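Local coordinates for UTP-glucose-1-phosphate uridylyltransferase 2 (Trypanosoma brucei, PDB 3GUE), which probably catalyses the transfer of uridylyl from UTP to alpha-D-glucose 1-phosphate, giving UDP-glucose and diphosphate, at residues L326-N331 against Y346-A351; G45-K50 against V277-A282; R164-R169 against C184-P189. All blocks are in the same frame, centred on the assembly; numbering follows the deposited sequence.

Overall arrangement
Contacts 1 and 3 belong to one four-stranded antiparallel sheet, 186-187, 165-169, 344-349, 329-334 in order, and meet where Tyr346 N faces Ile168 O and Val350 N faces Pro189 O. Contact 3 is the buried one; contacts 1 and 2 are partly buried. Both sheet contacts pair backbones and lay an arginine flat on an aromatic ring, whereas contact 2 fastens a loop to the edge strand 275-280 of another sheet through a salt bridge. Contact 1 bridges the two regions, since Met329 and Ala351 pack on Glu280. Contacts 2 and 3, about 22 Å apart between centres, both touch UDP-glucose, at its sugar and its uracil respectively.

Contact 1. Residues L326-N331 against Y346-A351; sequences LPVMRN and YQLEVA
Arg330 sends its CG away from its own backbone N (chi1 -172°), and a bend at chi3 then lets it run beside Tyr346 in the same direction and lay its guanidinium flat against the ring, centres 4.5 Å apart and planes at 8°. The tyrosine is swung to meet it by placing CG anti to its own carbonyl carbon. Arg330 CD sits squarely over the middle of the ring as a CH-pi contact, while NH1 reaches out above the hydroxyl. The pair lies on the hairpin of strands 329-334 and 344-349; here two antiparallel hydrogen-bonded pairs, Met329 with Glu349 and Asn331 with Gln347, flank the non-hydrogen-bonded pair Arg330-Leu348. The bond from Gln347 N to Asn331 O is 2.7 Å and nearly straight (176°); Met329 N donates to Glu349 O at 2.8 Å. On the face carrying Met329, Glu349 bends at chi2 and is held by Gln347 NE2, 3.2 Å from OE2, with Asn331 ND2 adding only a weak bond to OE1. A water joins the two chains just past the strands, donating to Pro327 O (2.6 Å) and accepting from Ala351 N. Leu326 crosses Val350 at about a right angle, its CB 3.6 Å from Val350 CG1.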
loop_
_atom_site.group_PDB
_atom_site.type_symbol
_atom_site.label_atom_id
_atom_site.label_comp_id
_atom_site.label_asym_id
_atom_site.label_seq_id
_atom_site.Cartn_x
_atom_site.Cartn_y
_atom_site.Cartn_z
ATOM N N LEU A 326 -0.619 11.942 13.615
ATOM C CA LEU A 326 0.156 10.964 12.855
ATOM C C LEU A 326 1.536 11.540 12.530
ATOM O O LEU A 326 1.651 12.724 12.225
ATOM C CB LEU A 326 -0.576 10.569 11.563
ATOM C CG LEU A 326 -1.843 9.701 11.651
ATOM C CD1 LEU A 326 -2.475 9.579 10.278
ATOM C CD2 LEU A 326 -1.539 8.308 12.165
ATOM N N PRO A 327 2.590 10.713 12.602
ATOM C CA PRO A 327 3.932 11.232 12.269
ATOM C C PRO A 327 4.103 11.569 10.787
ATOM O O PRO A 327 3.758 10.757 9.893
ATOM C CB PRO A 327 4.875 10.101 12.690
ATOM C CG PRO A 327 4.049 8.891 12.723
ATOM C CD PRO A 327 2.619 9.292 12.973
ATOM N N VAL A 328 4.616 12.776 10.527
ATOM C CA VAL A 328 4.760 13.237 9.158
ATOM C C VAL A 328 6.026 12.612 8.588
ATOM O O VAL A 328 7.041 12.529 9.272
ATOM C CB VAL A 328 4.809 14.776 9.036
ATOM C CG1 VAL A 328 6.027 15.381 9.809
ATOM C CG2 VAL A 328 4.827 15.183 7.565
ATOM N N MET A 329 5.933 12.143 7.340
ATOM C CA MET A 329 7.077 11.570 6.657
ATOM C C MET A 329 7.443 12.579 5.576
ATOM O O MET A 329 6.576 13.059 4.853
ATOM C CB MET A 329 6.713 10.213 6.030
ATOM C CG MET A 329 5.964 9.255 6.977
ATOM S SD MET A 329 5.857 7.561 6.356
ATOM C CE MET A 329 4.667 7.713 5.011
ATOM N N ARG A 330 8.728 12.898 5.482
ATOM C CA ARG A 330 9.193 13.981 4.624
ATOM C C ARG A 330 9.925 13.327 3.480
ATOM O O ARG A 330 11.101 12.991 3.595
ATOM C CB ARG A 330 10.103 14.927 5.420
ATOM C CG ARG A 330 10.523 16.215 4.691
ATOM C CD ARG A 330 11.807 16.760 5.275
ATOM N NE ARG A 330 12.912 15.815 5.131
ATOM C CZ ARG A 330 14.189 16.088 5.397
ATOM N NH1 ARG A 330 14.560 17.305 5.801
ATOM N NH2 ARG A 330 15.109 15.142 5.248
ATOM N N ASN A 331 9.193 13.116 2.395
ATOM C CA ASN A 331 9.624 12.303 1.261
ATOM C C ASN A 331 10.252 13.138 0.134
ATOM O O ASN A 331 9.538 13.844 -0.577
ATOM C CB ASN A 331 8.401 11.517 0.719
ATOM C CG ASN A 331 8.770 10.186 0.088
ATOM O OD1 ASN A 331 9.908 9.730 0.155
ATOM N ND2 ASN A 331 7.784 9.539 -0.507
ATOM N N TYR A 346 9.795 18.090 -1.524
ATOM C CA TYR A 346 9.476 17.232 -0.407
ATOM C C TYR A 346 7.970 16.971 -0.449
ATOM O O TYR A 346 7.179 17.906 -0.561
ATOM C CB TYR A 346 9.830 17.902 0.928
ATOM C CG TYR A 346 11.300 18.035 1.301
ATOM C CD1 TYR A 346 12.155 16.929 1.310
ATOM C CD2 TYR A 346 11.810 19.270 1.757
ATOM C CE1 TYR A 346 13.514 17.057 1.709
ATOM C CE2 TYR A 346 13.149 19.409 2.160
ATOM C CZ TYR A 346 13.994 18.310 2.128
ATOM O OH TYR A 346 15.313 18.459 2.505
ATOM N N GLN A 347 7.592 15.688 -0.388
ATOM C CA GLN A 347 6.203 15.296 -0.214
ATOM C C GLN A 347 5.938 14.929 1.248
ATOM O O GLN A 347 6.567 14.031 1.816
ATOM C CB GLN A 347 5.836 14.170 -1.182
ATOM C CG GLN A 347 6.266 14.509 -2.628
ATOM C CD GLN A 347 6.109 13.384 -3.642
ATOM O OE1 GLN A 347 6.270 13.616 -4.833
ATOM N NE2 GLN A 347 5.813 12.174 -3.185
ATOM N N LEU A 348 5.034 15.687 1.868
ATOM C CA LEU A 348 4.646 15.459 3.249
ATOM C C LEU A 348 3.466 14.470 3.224
ATOM O O LEU A 348 2.486 14.689 2.524
ATOM C CB LEU A 348 4.254 16.772 3.919
ATOM C CG LEU A 348 5.238 17.940 3.922
ATOM C CD1 LEU A 348 4.736 19.025 4.861
ATOM C CD2 LEU A 348 6.650 17.540 4.288
ATOM N N GLU A 349 3.601 13.366 3.957
ATOM C CA GLU A 349 2.675 12.238 3.863
ATOM C C GLU A 349 2.573 11.560 5.215
ATOM O O GLU A 349 3.554 11.543 5.970
ATOM C CB GLU A 349 3.200 11.189 2.877
ATOM C CG GLU A 349 3.125 11.561 1.407
ATOM C CD GLU A 349 4.418 11.242 0.694
ATOM O OE1 GLU A 349 5.433 11.112 1.399
ATOM O OE2 GLU A 349 4.424 11.114 -0.548
ATOM N N VAL A 350 1.401 10.983 5.496
ATOM C CA VAL A 350 1.202 10.083 6.642
ATOM C C VAL A 350 0.721 8.682 6.236
ATOM O O VAL A 350 0.143 8.501 5.154
ATOM C CB VAL A 350 0.176 10.656 7.641
ATOM C CG1 VAL A 350 0.797 11.743 8.470
ATOM C CG2 VAL A 350 -1.068 11.178 6.897
ATOM N N ALA A 351 0.954 7.697 7.115
ATOM C CA ALA A 351 0.573 6.283 6.872
ATOM C C ALA A 351 -0.550 5.864 7.849
ATOM O O ALA A 351 -0.482 6.140 9.065
ATOM C CB ALA A 351 1.763 5.391 7.030
HETATM O O HOH W 1 2.530 8.507 9.469
#

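Contact 2. Residues G45-K50 against V277-A282; sequences GYIPEK and VLRESA. With UPG (uridine-5'-diphosphate-glucose), chain C.
The edge strand 275-280 of a three-stranded antiparallel sheet carries this contact: Arg279 on it grips the loop that follows helix 26-40, and the next residue, Glu280, holds the glucose of UDP-glucose. Arg279 and Ile47 run alongside each other, head to tail, the aliphatic part of the arginine lying along the isoleucine, with Arg279 CD 3.7 Å from Ile47 CB. Ile47 also pushes CD1 to within 3.4 Å of Leu278 O. A bend at chi3 (56°) then turns the guanidinium to the loop. Arg279 NH1 donates to Ile47 O at 3.1 Å, close to the axis of the carbonyl and in the guanidinium plane. In the salt bridge Arg279 NH2 lies 2.7 Å from Glu49 OE1, on its syn lone pair, and NH1 adds a weak bond to the same oxygen. Both nitrogens share OE1, and the carboxylate and guanidinium planes are 43° apart, so this is not a flat pairing of two N-H with two oxygens. The other oxygen, Glu49 OE2, is taken by His298 and Lys297, while Arg279 NH2 also bonds His258; with these further partners the ion pair is probably held firmly in place. On the strand's ligand side, Glu280 OE1 accepts from O2' and OE2 from O3' of UDP-glucose, both at 2.5 Å, a bidentate hold on two neighbouring sugar hydroxyls. Leu278 CD1 comes to 3.9 Å from O3'. Around the contact, strand 257-262 pairs with 275-280 through His258 and Ala260, helix 289-292 packs Phe292 on Arg279, and strand 329-334 sets Met329 against Glu280.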
loop_
_atom_site.group_PDB
_atom_site.type_symbol
_atom_site.label_atom_id
_atom_site.label_comp_id
_atom_site.label_asym_id
_atom_site.label_seq_id
_atom_site.Cartn_x
_atom_site.Cartn_y
_atom_site.Cartn_z
ATOM N N GLY A 45 11.456 13.494 9.707
ATOM C CA GLY A 45 10.503 12.392 9.787
ATOM C C GLY A 45 11.139 11.044 10.109
ATOM O O GLY A 45 10.454 10.009 10.079
ATOM N N TYR A 46 12.441 11.042 10.422
ATOM C CA TYR A 46 13.161 9.776 10.564
ATOM C C TYR A 46 12.958 9.096 11.909
ATOM O O TYR A 46 12.835 9.756 12.951
ATOM C CB TYR A 46 14.665 9.920 10.337
ATOM C CG TYR A 46 15.109 10.193 8.913
ATOM C CD1 TYR A 46 14.415 9.691 7.817
ATOM C CD2 TYR A 46 16.261 10.925 8.673
ATOM C CE1 TYR A 46 14.843 9.953 6.525
ATOM C CE2 TYR A 46 16.695 11.182 7.408
ATOM C CZ TYR A 46 15.984 10.699 6.332
ATOM O OH TYR A 46 16.447 10.994 5.066
ATOM N N ILE A 47 13.020 7.769 11.867
ATOM C CA ILE A 47 12.996 6.908 13.048
ATOM C C ILE A 47 14.325 6.133 13.101
ATOM O O ILE A 47 14.424 5.045 12.531
ATOM C CB ILE A 47 11.781 5.945 13.000
ATOM C CG1 ILE A 47 10.471 6.750 13.038
ATOM C CG2 ILE A 47 11.843 4.874 14.125
ATOM C CD1 ILE A 47 9.237 5.958 12.625
ATOM N N PRO A 48 15.356 6.711 13.748
ATOM C CA PRO A 48 16.683 6.087 13.750
ATOM C C PRO A 48 16.688 4.799 14.559
ATOM O O PRO A 48 16.001 4.722 15.585
ATOM C CB PRO A 48 17.570 7.141 14.416
ATOM C CG PRO A 48 16.777 8.392 14.391
ATOM C CD PRO A 48 15.365 7.963 14.519
ATOM N N GLU A 49 17.443 3.805 14.081
ATOM C CA GLU A 49 17.511 2.473 14.708
ATOM C C GLU A 49 17.669 2.566 16.208
ATOM O O GLU A 49 17.117 1.753 16.948
ATOM C CB GLU A 49 18.646 1.626 14.106
ATOM C CG GLU A 49 18.634 0.132 14.518
ATOM C CD GLU A 49 17.453 -0.623 13.932
ATOM O OE1 GLU A 49 16.878 -0.135 12.937
ATOM O OE2 GLU A 49 17.102 -1.699 14.465
ATOM N N LYS A 50 18.408 3.573 16.652
ATOM C CA LYS A 50 18.742 3.710 18.060
ATOM C C LYS A 50 17.585 4.242 18.935
ATOM O O LYS A 50 17.692 4.272 20.190
ATOM C CB LYS A 50 20.026 4.519 18.210
ATOM C CG LYS A 50 21.268 3.690 17.876
ATOM C CD LYS A 50 22.558 4.347 18.351
ATOM C CE LYS A 50 23.785 3.622 17.806
ATOM N NZ LYS A 50 25.090 4.341 18.132
ATOM N N VAL A 277 5.471 1.251 17.377
ATOM C CA VAL A 277 5.783 2.225 16.340
ATOM C C VAL A 277 5.833 1.524 14.982
ATOM O O VAL A 277 6.219 0.356 14.874
ATOM C CB VAL A 277 7.105 3.076 16.590
ATOM C CG1 VAL A 277 7.411 3.283 18.088
ATOM C CG2 VAL A 277 8.310 2.487 15.869
ATOM N N LEU A 278 5.427 2.244 13.950
ATOM C CA LEU A 278 5.523 1.749 12.588
ATOM C C LEU A 278 6.660 2.526 11.941
ATOM O O LEU A 278 6.678 3.768 11.967
ATOM C CB LEU A 278 4.188 1.944 11.864
ATOM C CG LEU A 278 4.048 1.609 10.375
ATOM C CD1 LEU A 278 4.184 0.120 10.132
ATOM C CD2 LEU A 278 2.648 2.112 9.885
ATOM N N ARG A 279 7.679 1.826 11.465
ATOM C CA ARG A 279 8.711 2.519 10.690
ATOM C C ARG A 279 8.579 2.186 9.199
ATOM O O ARG A 279 8.865 1.053 8.785
ATOM C CB ARG A 279 10.102 2.213 11.182
ATOM C CG ARG A 279 11.157 3.044 10.454
ATOM C CD ARG A 279 12.523 2.893 10.997
ATOM N NE ARG A 279 13.012 1.513 11.033
ATOM C CZ ARG A 279 14.241 1.189 11.407
ATOM N NH1 ARG A 279 15.088 2.151 11.744
ATOM N NH2 ARG A 279 14.625 -0.083 11.442
ATOM N N GLU A 280 8.119 3.177 8.425
ATOM C CA GLU A 280 7.983 3.067 6.959
ATOM C C GLU A 280 9.328 3.232 6.261
ATOM O O GLU A 280 10.276 3.740 6.852
ATOM C CB GLU A 280 7.024 4.118 6.431
ATOM C CG GLU A 280 5.564 3.973 6.884
ATOM C CD GLU A 280 4.871 2.763 6.291
ATOM O OE1 GLU A 280 4.516 2.755 5.095
ATOM O OE2 GLU A 280 4.658 1.823 7.040
ATOM N N SER A 281 9.399 2.821 4.998
ATOM C CA SER A 281 10.580 3.077 4.160
ATOM C C SER A 281 11.041 4.544 4.189
ATOM O O SER A 281 12.238 4.828 4.339
ATOM C CB SER A 281 10.281 2.670 2.718
ATOM O OG SER A 281 10.304 1.272 2.569
ATOM N N ALA A 282 10.085 5.456 4.038
ATOM C CA ALA A 282 10.345 6.893 4.022
ATOM C C ALA A 282 10.808 7.471 5.373
ATOM O O ALA A 282 11.257 8.621 5.441
ATOM C CB ALA A 282 9.118 7.623 3.548
HETATM N N1 UPG C . -2.579 5.277 -1.353
HETATM C C2 UPG C . -3.682 6.139 -1.186
HETATM N N3 UPG C . -3.412 7.468 -0.911
HETATM C C4 UPG C . -2.138 7.969 -0.792
HETATM C C5 UPG C . -1.036 7.116 -0.935
HETATM C C6 UPG C . -1.243 5.768 -1.212
HETATM O O2 UPG C . -4.869 5.797 -1.299
HETATM O O4 UPG C . -2.017 9.180 -0.558
HETATM C C1C UPG C . -2.815 3.827 -1.648
HETATM C C2C UPG C . -2.053 3.134 -2.782
HETATM O O2C UPG C . -2.675 3.393 -4.048
HETATM C C3C UPG C . -2.240 1.676 -2.371
HETATM C C4C UPG C . -2.114 1.745 -0.857
HETATM O O4C UPG C . -2.405 3.114 -0.467
HETATM O O3C UPG C . -3.571 1.272 -2.688
HETATM C C5C UPG C . -0.661 1.418 -0.382
HETATM O O5C UPG C . 0.288 2.381 -0.754
HETATM P PA UPG C . 1.757 1.948 -1.262
HETATM O O1A UPG C . 1.513 0.875 -2.267
HETATM O O2A UPG C . 2.573 3.111 -1.630
HETATM O O3A UPG C . 2.374 1.226 0.082
HETATM P PB UPG C . 3.218 1.928 1.282
HETATM O O1B UPG C . 2.446 3.083 1.770
HETATM O O2B UPG C . 4.655 2.103 0.900
HETATM O O3B UPG C . 3.224 0.702 2.318
HETATM C "C1'" UPG C . 1.944 0.260 2.903
HETATM C "C2'" UPG C . 2.022 0.401 4.417
HETATM C "C3'" UPG C . 3.209 -0.424 4.896
HETATM C "C4'" UPG C . 2.980 -1.895 4.514
HETATM C "C5'" UPG C . 2.778 -2.028 2.983
HETATM C "C6'" UPG C . 2.246 -3.393 2.635
HETATM O "O2'" UPG C . 2.206 1.775 4.805
HETATM O "O3'" UPG C . 3.374 -0.234 6.290
HETATM O "O4'" UPG C . 4.076 -2.696 4.927
HETATM O "O5'" UPG C . 1.780 -1.104 2.469
HETATM O "O6'" UPG C . 2.426 -3.625 1.236
#

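Contact 3. Residues R164-R169 against C184-P189; sequences RVPKIR and CEWVPP. With UPG (uridine-5'-diphosphate-glucose), chain C.
The guanidinium of Arg164 lies flat over the indole of Trp186, centres 4.0 Å apart and planes at 10°, with CZ above the five-membered ring in a cation-pi contact. The arginine's CG occupies the position between backbone N and carbonyl carbon (chi1 51°), and the chain then runs extended across the ring, CD resting 3.8 Å from Trp186 CE3. Pro166 CD comes to 3.9 Å from CZ3 of the same indole. The backbones pair antiparallel through two bonds, Val165 N to Val187 O and Val187 N to Val165 O, each 2.9 Å, and the one from Val187 N is close to straight at 170°. Lys167 N extends the pairing by reaching Glu185 O from above the carbonyl plane, 3.0 Å away. The lysine stretches out across Val187, CE 3.6 Å from CG1, and its NZ makes a weak bond to Cys184 O beside a stronger partner, Val335 O. Val165 CG1 packs 3.6 Å from Pro189 CB. Further out, Phe134 makes a second cation-pi contact with Arg164, helix 10-21 covers Pro166 through Met19, and Phe32 of helix 26-40 lies on Val165. Strands 165-169 and 186-187 form one margin of a four-stranded antiparallel sheet, and the chain leaving it enters the nucleotide site of this GT-A-type fold, where Pro188 CB lies 3.3 Å from the uracil O4 of UDP-glucose.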
loop_
_atom_site.group_PDB
_atom_site.type_symbol
_atom_site.label_atom_id
_atom_site.label_comp_id
_atom_site.label_asym_id
_atom_site.label_seq_id
_atom_site.Cartn_x
_atom_site.Cartn_y
_atom_site.Cartn_z
ATOM N N ARG A 164 -5.586 16.554 -1.448
ATOM C CA ARG A 164 -4.293 16.763 -2.106
ATOM C C ARG A 164 -3.550 17.929 -1.482
ATOM O O ARG A 164 -4.162 18.872 -0.943
ATOM C CB ARG A 164 -4.411 16.950 -3.614
ATOM C CG ARG A 164 -5.407 17.991 -4.087
ATOM C CD ARG A 164 -5.263 18.134 -5.601
ATOM N NE ARG A 164 -5.827 19.386 -6.110
ATOM C CZ ARG A 164 -5.717 19.777 -7.381
ATOM N NH1 ARG A 164 -5.080 19.008 -8.263
ATOM N NH2 ARG A 164 -6.254 20.925 -7.778
ATOM N N VAL A 165 -2.225 17.842 -1.570
ATOM C CA VAL A 165 -1.337 18.786 -0.928
ATOM C C VAL A 165 -0.254 19.195 -1.944
ATOM O O VAL A 165 0.125 18.409 -2.806
ATOM C CB VAL A 165 -0.738 18.230 0.444
ATOM C CG1 VAL A 165 -1.836 17.694 1.366
ATOM C CG2 VAL A 165 0.302 17.166 0.252
ATOM N N PRO A 166 0.236 20.441 -1.874
ATOM C CA PRO A 166 1.292 20.705 -2.857
ATOM C C PRO A 166 2.627 20.072 -2.465
ATOM O O PRO A 166 2.913 19.904 -1.271
ATOM C CB PRO A 166 1.389 22.244 -2.838
ATOM C CG PRO A 166 1.028 22.625 -1.466
ATOM C CD PRO A 166 -0.054 21.632 -1.041
ATOM N N LYS A 167 3.392 19.650 -3.469
ATOM C CA LYS A 167 4.805 19.319 -3.310
ATOM C C LYS A 167 5.464 20.653 -3.003
ATOM O O LYS A 167 5.036 21.684 -3.533
ATOM C CB LYS A 167 5.381 18.778 -4.604
ATOM C CG LYS A 167 4.775 17.452 -5.039
ATOM C CD LYS A 167 5.356 17.052 -6.377
ATOM C CE LYS A 167 4.617 15.847 -6.939
ATOM N NZ LYS A 167 5.250 15.354 -8.202
ATOM N N ILE A 168 6.451 20.663 -2.115
ATOM C CA ILE A 168 7.042 21.940 -1.698
ATOM C C ILE A 168 8.552 21.892 -2.005
ATOM O O ILE A 168 9.140 20.835 -1.911
ATOM C CB ILE A 168 6.707 22.284 -0.216
ATOM C CG1 ILE A 168 7.214 21.206 0.760
ATOM C CG2 ILE A 168 5.148 22.477 -0.033
ATOM C CD1 ILE A 168 7.462 21.751 2.180
ATOM N N ARG A 169 9.148 23.012 -2.405
ATOM C CA ARG A 169 10.569 23.031 -2.793
ATOM C C ARG A 169 11.446 22.681 -1.589
ATOM O O ARG A 169 11.218 23.172 -0.473
ATOM C CB ARG A 169 10.971 24.409 -3.333
ATOM C CG ARG A 169 10.237 24.937 -4.576
ATOM C CD ARG A 169 10.796 26.347 -4.962
ATOM N NE ARG A 169 12.257 26.352 -5.196
ATOM C CZ ARG A 169 12.859 26.486 -6.376
ATOM N NH1 ARG A 169 12.152 26.663 -7.485
ATOM N NH2 ARG A 169 14.188 26.485 -6.445
ATOM N N CYS A 184 1.766 17.781 -11.790
ATOM C CA CYS A 184 2.934 17.374 -11.007
ATOM C C CYS A 184 3.189 18.221 -9.759
ATOM O O CYS A 184 4.061 17.848 -8.965
ATOM C CB CYS A 184 4.209 17.382 -11.860
ATOM S SG CYS A 184 4.222 16.144 -13.183
ATOM N N GLU A 185 2.454 19.337 -9.595
ATOM C CA GLU A 185 2.605 20.270 -8.453
ATOM C C GLU A 185 1.943 19.766 -7.143
ATOM O O GLU A 185 2.084 20.388 -6.075
ATOM C CB GLU A 185 2.048 21.656 -8.810
ATOM C CG GLU A 185 2.769 22.386 -9.980
ATOM C CD GLU A 185 2.074 23.673 -10.444
ATOM O OE1 GLU A 185 1.028 24.080 -9.871
ATOM O OE2 GLU A 185 2.582 24.278 -11.406
ATOM N N TRP A 186 1.221 18.651 -7.247
ATOM C CA TRP A 186 0.353 18.149 -6.187
ATOM C C TRP A 186 0.611 16.675 -5.907
ATOM O O TRP A 186 0.935 15.947 -6.841
ATOM C CB TRP A 186 -1.106 18.259 -6.636
ATOM C CG TRP A 186 -1.543 19.635 -6.778
ATOM C CD1 TRP A 186 -1.495 20.404 -7.913
ATOM C CD2 TRP A 186 -2.103 20.452 -5.753
ATOM N NE1 TRP A 186 -2.003 21.651 -7.648
ATOM C CE2 TRP A 186 -2.385 21.711 -6.334
ATOM C CE3 TRP A 186 -2.401 20.240 -4.394
ATOM C CZ2 TRP A 186 -2.936 22.763 -5.606
ATOM C CZ3 TRP A 186 -2.945 21.281 -3.664
ATOM C CH2 TRP A 186 -3.235 22.535 -4.285
ATOM N N VAL A 187 0.422 16.252 -4.654
ATOM C CA VAL A 187 0.331 14.802 -4.288
ATOM C C VAL A 187 -0.733 14.531 -3.233
ATOM O O VAL A 187 -0.893 15.345 -2.339
ATOM C CB VAL A 187 1.632 14.222 -3.705
ATOM C CG1 VAL A 187 2.570 13.822 -4.802
ATOM C CG2 VAL A 187 2.286 15.188 -2.719
ATOM N N PRO A 188 -1.410 13.352 -3.308
ATOM C CA PRO A 188 -2.274 12.902 -2.202
ATOM C C PRO A 188 -1.371 12.747 -0.970
ATOM O O PRO A 188 -0.235 12.283 -1.123
ATOM C CB PRO A 188 -2.790 11.527 -2.677
ATOM C CG PRO A 188 -1.818 11.084 -3.737
ATOM C CD PRO A 188 -1.392 12.370 -4.409
ATOM N N PRO A 189 -1.853 13.137 0.227
ATOM C CA PRO A 189 -0.944 13.193 1.389
ATOM C C PRO A 189 -0.675 11.861 2.146
ATOM O O PRO A 189 -0.356 11.891 3.341
ATOM C CB PRO A 189 -1.640 14.195 2.300
ATOM C CG PRO A 189 -3.095 14.097 1.969
ATOM C CD PRO A 189 -3.232 13.567 0.572
HETATM N N1 UPG C . -2.579 5.277 -1.353
HETATM C C2 UPG C . -3.682 6.139 -1.186
HETATM N N3 UPG C . -3.412 7.468 -0.911
HETATM C C4 UPG C . -2.138 7.969 -0.792
HETATM C C5 UPG C . -1.036 7.116 -0.935
HETATM C C6 UPG C . -1.243 5.768 -1.212
HETATM O O2 UPG C . -4.869 5.797 -1.299
HETATM O O4 UPG C . -2.017 9.180 -0.558
HETATM C C1C UPG C . -2.815 3.827 -1.648
HETATM C C2C UPG C . -2.053 3.134 -2.782
HETATM O O2C UPG C . -2.675 3.393 -4.048
HETATM C C3C UPG C . -2.240 1.676 -2.371
HETATM C C4C UPG C . -2.114 1.745 -0.857
HETATM O O4C UPG C . -2.405 3.114 -0.467
HETATM O O3C UPG C . -3.571 1.272 -2.688
HETATM C C5C UPG C . -0.661 1.418 -0.382
HETATM O O5C UPG C . 0.288 2.381 -0.754
HETATM P PA UPG C . 1.757 1.948 -1.262
HETATM O O1A UPG C . 1.513 0.875 -2.267
HETATM O O2A UPG C . 2.573 3.111 -1.630
HETATM O O3A UPG C . 2.374 1.226 0.082
HETATM P PB UPG C . 3.218 1.928 1.282
HETATM O O1B UPG C . 2.446 3.083 1.770
HETATM O O2B UPG C . 4.655 2.103 0.900
HETATM O O3B UPG C . 3.224 0.702 2.318
HETATM C "C1'" UPG C . 1.944 0.260 2.903
HETATM C "C2'" UPG C . 2.022 0.401 4.417
HETATM C "C3'" UPG C . 3.209 -0.424 4.896
HETATM C "C4'" UPG C . 2.980 -1.895 4.514
HETATM C "C5'" UPG C . 2.778 -2.028 2.983
HETATM C "C6'" UPG C . 2.246 -3.393 2.635
HETATM O "O2'" UPG C . 2.206 1.775 4.805
HETATM O "O3'" UPG C . 3.374 -0.234 6.290
HETATM O "O4'" UPG C . 4.076 -2.696 4.927
HETATM O "O5'" UPG C . 1.780 -1.104 2.469
HETATM O "O6'" UPG C . 2.426 -3.625 1.236
#